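Side-chain contacts in beta-fructofuranosidase (Arthrobacter, PDB 3WPU), which belongs to the levansucrase/invertase family of carbohydrate-active proteins, whose members are built on a five-bladed beta-propeller: residues K27-R30 with A31-R34; L80-E83 with D84-Y88; T275-E278 with A279-G282. All blocks are in the same frame, centred on the assembly; numbering follows the deposited sequence.

In the fold
Interactions 1 and 3 are neighbours, their centres 9 Å apart on the same side of the chain's centre. Each closes the N-terminal end of a short helix with a capping box, and the two are probably joined by backbone bonds: Ala31 N to Leu281 O and Arg30 N to Asp280 O, both 3.0 Å. The C-terminal end of helix 278-281 thus faces the start of helix 30-38, while Lys27 CD packs on Ala279 O at 3.2 Å. Interaction 2 is a turn leaving strand 72-81 on the opposite side of the centre, its own centre 32 Å from that of interaction 1 and 37 Å from that of interaction 3, and it touches neither.

Interaction 1. Residues K27-R30 with A31-R34; sequences KWTR and ADAR
Thr29 and Asp32 hold each other through a reciprocal pair of bonds. The Asp32 amide donates to Thr29 OG1 over 2.9 Å (Asp32 N to Thr29 OG1), and the Thr29 amide answers with a bond to Asp32 OD2 (Thr29 N to Asp32 OD2, 3.2 Å) that is almost straight at 174°. This N-H meets OD2 from above, 39° out of the carboxylate plane. A chi1 of 68° sets Thr29 OG1 between its own backbone N and carbonyl carbon, where it can meet the amide of the first helical turn. Both groups have further partners: Thr29 OG1 bonds Thr11 OG1, while His13 NE2 and Thr11 N reach OD2 and OD1 of Asp32.

The pair is a capping box, with Thr29 as N-cap of helix 30-38, and the carboxylate is probably favoured by the positive end of the helix. The turn itself is closed by Ala33 N bonding Thr29 O at 2.9 Å and Arg34 N bonding Arg30 O, also at 2.9 Å.

Packing is dense on the buried side. Asp32 CB sits at the edge of the Trp28 indole, 3.7 Å from Trp28 CD1, while Ala33 CB rides over one face, offset toward the rim. Trp28 NE1 bonds Ser389 O, and Arg30 NE makes a salt bridge with Glu291 OE1.

The more open side belongs to Arg34, which is partly exposed and whose side chain meets 27-30 through its aliphatic stem alone, with Arg34 CG 3.2 Å from Arg30 O; its NH1 bonds Tyr283 OH and Tyr289 O. Its charge stays apart from that of Arg30, with 6.3 Å between Arg30 NH2 and Arg34 NE. Lys27 lays its chain against Ala279 and Asp280 of helix 278-281 instead.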
# COMPACT_ATOMS: atom_id res chain seq x y z
N LYS A 27 8.95 -14.06 11.33
CA LYS A 27 9.10 -12.96 12.29
C LYS A 27 10.06 -11.92 11.77
O LYS A 27 11.17 -12.23 11.31
CB LYS A 27 9.62 -13.49 13.63
CG LYS A 27 8.66 -14.48 14.29
CD LYS A 27 9.20 -14.92 15.63
CE LYS A 27 8.28 -15.92 16.29
NZ LYS A 27 8.40 -17.24 15.64
N TRP A 28 9.64 -10.65 11.84
CA TRP A 28 10.55 -9.53 11.71
C TRP A 28 11.03 -9.28 13.13
O TRP A 28 10.25 -8.81 13.96
CB TRP A 28 9.83 -8.30 11.16
CG TRP A 28 10.69 -7.11 10.92
CD1 TRP A 28 12.04 -7.09 10.73
CD2 TRP A 28 10.26 -5.74 10.81
NE1 TRP A 28 12.48 -5.80 10.54
CE2 TRP A 28 11.39 -4.97 10.53
CE3 TRP A 28 9.01 -5.11 10.85
CZ2 TRP A 28 11.33 -3.59 10.37
CZ3 TRP A 28 8.96 -3.74 10.72
CH2 TRP A 28 10.10 -3.02 10.43
N THR A 29 12.25 -9.71 13.44
CA THR A 29 12.64 -9.84 14.84
C THR A 29 13.21 -8.54 15.38
O THR A 29 13.55 -7.66 14.62
CB THR A 29 13.70 -10.93 15.05
OG1 THR A 29 14.94 -10.51 14.45
CG2 THR A 29 13.26 -12.26 14.43
N ARG A 30 13.39 -8.47 16.71
CA ARG A 30 14.07 -7.30 17.30
C ARG A 30 15.53 -7.22 16.84
O ARG A 30 16.02 -6.14 16.57
CB ARG A 30 13.97 -7.35 18.83
CG ARG A 30 12.55 -7.08 19.32
CD ARG A 30 12.45 -6.99 20.84
NE ARG A 30 13.27 -5.95 21.46
CZ ARG A 30 12.88 -4.69 21.67
NH1 ARG A 30 11.69 -4.27 21.26
NH2 ARG A 30 13.70 -3.85 22.28
N ALA A 31 16.20 -8.36 16.69
CA ALA A 31 17.56 -8.41 16.20
C ALA A 31 17.62 -7.83 14.78
O ALA A 31 18.52 -7.04 14.45
CB ALA A 31 18.08 -9.85 16.21
N ASP A 32 16.64 -8.20 13.95
CA ASP A 32 16.52 -7.69 12.57
C ASP A 32 16.33 -6.16 12.62
O ASP A 32 17.06 -5.41 11.99
CB ASP A 32 15.32 -8.35 11.84
CG ASP A 32 15.53 -9.85 11.52
OD1 ASP A 32 16.69 -10.32 11.48
OD2 ASP A 32 14.50 -10.51 11.26
N ALA A 33 15.34 -5.73 13.39
CA ALA A 33 14.99 -4.33 13.44
C ALA A 33 16.13 -3.48 13.99
O ALA A 33 16.26 -2.29 13.63
CB ALA A 33 13.70 -4.14 14.25
N ARG A 34 16.99 -4.05 14.83
CA ARG A 34 18.12 -3.27 15.38
C ARG A 34 19.19 -2.99 14.34
O ARG A 34 20.01 -2.09 14.51
CB ARG A 34 18.68 -3.90 16.66
CG ARG A 34 17.72 -3.75 17.83
CD ARG A 34 18.18 -4.46 19.10
NE ARG A 34 19.43 -3.93 19.64
CZ ARG A 34 20.17 -4.53 20.58
NH1 ARG A 34 19.82 -5.71 21.08
NH2 ARG A 34 21.30 -3.95 20.99

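Interaction 2. Residues L80-E83 with D84-Y88; sequences LTDE and DANQY
Asp84 and Asp82 meet first: Asp84 N donates to Asp82 OD1 at 2.9 Å, closing an Asx turn. The side chain of Asp84 then runs alongside that of Glu83, pointing the same way, with Glu83 OE2 and Asp84 OD1 4.3 Å apart. Ala85 ends the type I turn that starts at Asp82, its amide bonding Asp82 O from well above the carbonyl plane. Asn86 binds the same carboxylate twice. Its backbone N reaches Asp82 OD1 at 3.0 Å, from the face opposite to Asp84 N, while Asn86 ND2 lies 3.0 Å from Asp82 OD2 on the syn lone pair, with OD2 practically in the plane of the amide. The other end of that amide, OD1, bonds Asn487. Gln87 forms a single beta bridge with Thr81, a non-hydrogen-bonded antiparallel pair flanked by bonds from Asp82 N to Asn86 O and from Tyr88 N to Leu80 O. Tyr88 returns to the carboxylate: its OH donates to Asp82 OD2 at 2.6 Å, on the anti side, with ring and carboxylate planes 70° apart. Asp82 chi1 is 66°, which swings the carboxylate inward over the turn. Four donors, two to each oxygen, therefore grip this one group; they fix its rotation and would probably favour the ionised form despite the acidic neighbours.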
# COMPACT_ATOMS: atom_id res chain seq x y z
N LEU A 80 -5.86 0.36 -10.91
CA LEU A 80 -6.66 -0.78 -11.31
C LEU A 80 -5.70 -1.89 -11.73
O LEU A 80 -4.79 -1.65 -12.55
CB LEU A 80 -7.52 -0.35 -12.49
CG LEU A 80 -8.68 -1.19 -12.91
CD1 LEU A 80 -9.50 -1.62 -11.69
CD2 LEU A 80 -9.51 -0.33 -13.88
N THR A 81 -5.88 -3.09 -11.17
CA THR A 81 -4.92 -4.16 -11.37
C THR A 81 -5.55 -5.44 -11.83
O THR A 81 -6.75 -5.63 -11.70
CB THR A 81 -4.14 -4.45 -10.07
OG1 THR A 81 -5.04 -4.72 -8.99
CG2 THR A 81 -3.28 -3.25 -9.70
N ASP A 82 -4.70 -6.31 -12.35
CA ASP A 82 -5.08 -7.71 -12.57
C ASP A 82 -4.45 -8.60 -11.51
O ASP A 82 -3.92 -8.13 -10.51
CB ASP A 82 -4.76 -8.12 -14.01
CG ASP A 82 -3.27 -8.13 -14.31
OD1 ASP A 82 -2.45 -8.10 -13.37
OD2 ASP A 82 -2.90 -8.19 -15.52
N GLU A 83 -4.50 -9.91 -11.72
CA GLU A 83 -4.01 -10.85 -10.72
C GLU A 83 -2.49 -10.87 -10.58
O GLU A 83 -1.96 -11.47 -9.64
CB GLU A 83 -4.52 -12.25 -11.03
CG GLU A 83 -3.85 -12.92 -12.21
CD GLU A 83 -4.45 -12.57 -13.57
OE1 GLU A 83 -5.18 -11.56 -13.70
OE2 GLU A 83 -4.15 -13.31 -14.53
N ASP A 84 -1.80 -10.22 -11.53
CA ASP A 84 -0.34 -10.13 -11.55
C ASP A 84 0.13 -8.75 -11.16
O ASP A 84 1.32 -8.43 -11.28
CB ASP A 84 0.19 -10.38 -12.95
CG ASP A 84 -0.07 -11.77 -13.46
OD1 ASP A 84 -0.33 -12.68 -12.65
OD2 ASP A 84 -0.01 -11.94 -14.70
N ALA A 85 -0.83 -7.93 -10.73
CA ALA A 85 -0.60 -6.52 -10.30
C ALA A 85 -0.17 -5.59 -11.45
O ALA A 85 0.27 -4.45 -11.22
CB ALA A 85 0.36 -6.46 -9.11
N ASN A 86 -0.37 -6.01 -12.69
CA ASN A 86 -0.26 -5.09 -13.80
C ASN A 86 -1.31 -4.00 -13.61
O ASN A 86 -2.37 -4.27 -13.02
CB ASN A 86 -0.53 -5.78 -15.13
CG ASN A 86 0.52 -6.79 -15.47
OD1 ASN A 86 1.70 -6.48 -15.46
ND2 ASN A 86 0.10 -8.03 -15.77
N GLN A 87 -0.98 -2.80 -14.07
CA GLN A 87 -1.80 -1.62 -13.89
C GLN A 87 -2.48 -1.22 -15.20
O GLN A 87 -1.84 -1.21 -16.26
CB GLN A 87 -0.97 -0.48 -13.30
CG GLN A 87 -0.33 -0.92 -11.98
CD GLN A 87 0.46 0.11 -11.22
OE1 GLN A 87 0.88 -0.15 -10.08
NE2 GLN A 87 0.66 1.28 -11.80
N TYR A 88 -3.77 -0.89 -15.11
CA TYR A 88 -4.62 -0.75 -16.28
C TYR A 88 -5.21 0.62 -16.61
O TYR A 88 -5.62 1.38 -15.73
CB TYR A 88 -5.79 -1.71 -16.15
CG TYR A 88 -5.43 -3.13 -16.48
CD1 TYR A 88 -4.71 -3.90 -15.58
CD2 TYR A 88 -5.81 -3.70 -17.69
CE1 TYR A 88 -4.36 -5.19 -15.87
CE2 TYR A 88 -5.46 -5.01 -17.99
CZ TYR A 88 -4.72 -5.74 -17.08
OH TYR A 88 -4.37 -7.05 -17.35
O HOH W 1 -4.77 2.07 -13.06

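Interaction 3. Residues T275-E278 with A279-G282; sequences TCNE and ADLG
From Asn277 the chain enters a single helical turn, closed by Leu281 N bonding Asn277 O at 3.2 Å and by a nearly straight bond from Gly282 N to Glu278 O at 2.8 Å, after which Gly282 leaves the helix with a phi of 76°. At the entrance Asn277 is the N-cap. Its OD1 takes the amide of Asp280 (Asp280 N to Asn277 OD1, 3.0 Å) nearly along the C=O axis. Asp280 replies: Asn277 N donates to Asp280 OD2 at 2.8 Å, on the anti side and somewhat out of the carboxylate plane. Together they make a capping box, in which the two side chains run at about a right angle while their flat ends lie only 10° from parallel. Asp280 chi1 of -61° puts CG beside its own backbone N, turned back toward the cap. A water donates to the same OD2 (water to Asp280 OD2, 2.6 Å) and also to Thr275 O, tying OD2 to the incoming loop. Cys276 CB lies 3.5 Å from Asp280 OD2 and 4.3 Å from Leu281 CD1. Around this turn, Leu281 packs on Val293 and Val296 of helix 293-297, Cys276 and Asp280 touch Asn331 of strand 321-331, a disulfide ties Cys276 to Cys332 right after that strand, and the backbones of Asp280 and Leu281 meet the start of helix 30-38.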
# COMPACT_ATOMS: atom_id res chain seq x y z
N THR A 275 2.69 -11.40 25.22
CA THR A 275 4.10 -11.57 25.52
C THR A 275 4.88 -11.88 24.25
O THR A 275 4.33 -12.30 23.24
CB THR A 275 4.31 -12.74 26.49
OG1 THR A 275 3.78 -13.92 25.89
CG2 THR A 275 3.63 -12.46 27.82
N CYS A 276 6.18 -11.65 24.35
CA CYS A 276 7.09 -12.02 23.29
C CYS A 276 7.91 -13.22 23.74
O CYS A 276 7.99 -13.51 24.93
CB CYS A 276 7.91 -10.81 22.85
SG CYS A 276 6.82 -9.64 21.96
N ASN A 277 8.46 -13.95 22.79
CA ASN A 277 9.31 -15.09 23.11
C ASN A 277 10.68 -14.94 22.47
O ASN A 277 10.97 -13.91 21.85
CB ASN A 277 8.62 -16.40 22.71
CG ASN A 277 8.38 -16.51 21.21
OD1 ASN A 277 9.09 -15.91 20.40
ND2 ASN A 277 7.37 -17.28 20.85
N GLU A 278 11.54 -15.95 22.64
CA GLU A 278 12.91 -15.87 22.11
C GLU A 278 12.94 -15.66 20.60
O GLU A 278 13.81 -14.95 20.10
CB GLU A 278 13.71 -17.14 22.46
CG GLU A 278 14.19 -17.15 23.89
CD GLU A 278 15.02 -18.38 24.23
OE1 GLU A 278 15.33 -18.55 25.43
OE2 GLU A 278 15.36 -19.16 23.32
N ALA A 279 12.00 -16.27 19.89
CA ALA A 279 11.97 -16.17 18.44
C ALA A 279 11.60 -14.76 17.96
O ALA A 279 12.10 -14.32 16.94
CB ALA A 279 11.03 -17.21 17.85
N ASP A 280 10.73 -14.08 18.69
CA ASP A 280 10.41 -12.67 18.41
C ASP A 280 11.64 -11.79 18.61
O ASP A 280 11.89 -10.87 17.82
CB ASP A 280 9.32 -12.14 19.33
CG ASP A 280 8.00 -12.87 19.20
OD1 ASP A 280 7.52 -13.14 18.08
OD2 ASP A 280 7.43 -13.14 20.27
N LEU A 281 12.42 -12.09 19.64
CA LEU A 281 13.67 -11.34 19.89
C LEU A 281 14.70 -11.63 18.80
O LEU A 281 15.31 -10.72 18.23
CB LEU A 281 14.21 -11.60 21.29
CG LEU A 281 13.68 -10.68 22.37
CD1 LEU A 281 12.17 -10.71 22.48
CD2 LEU A 281 14.33 -11.09 23.69
N GLY A 282 14.85 -12.91 18.46
CA GLY A 282 15.59 -13.34 17.27
C GLY A 282 17.11 -13.29 17.34
O GLY A 282 17.77 -13.39 16.31
O HOH W 2 4.83 -13.36 20.73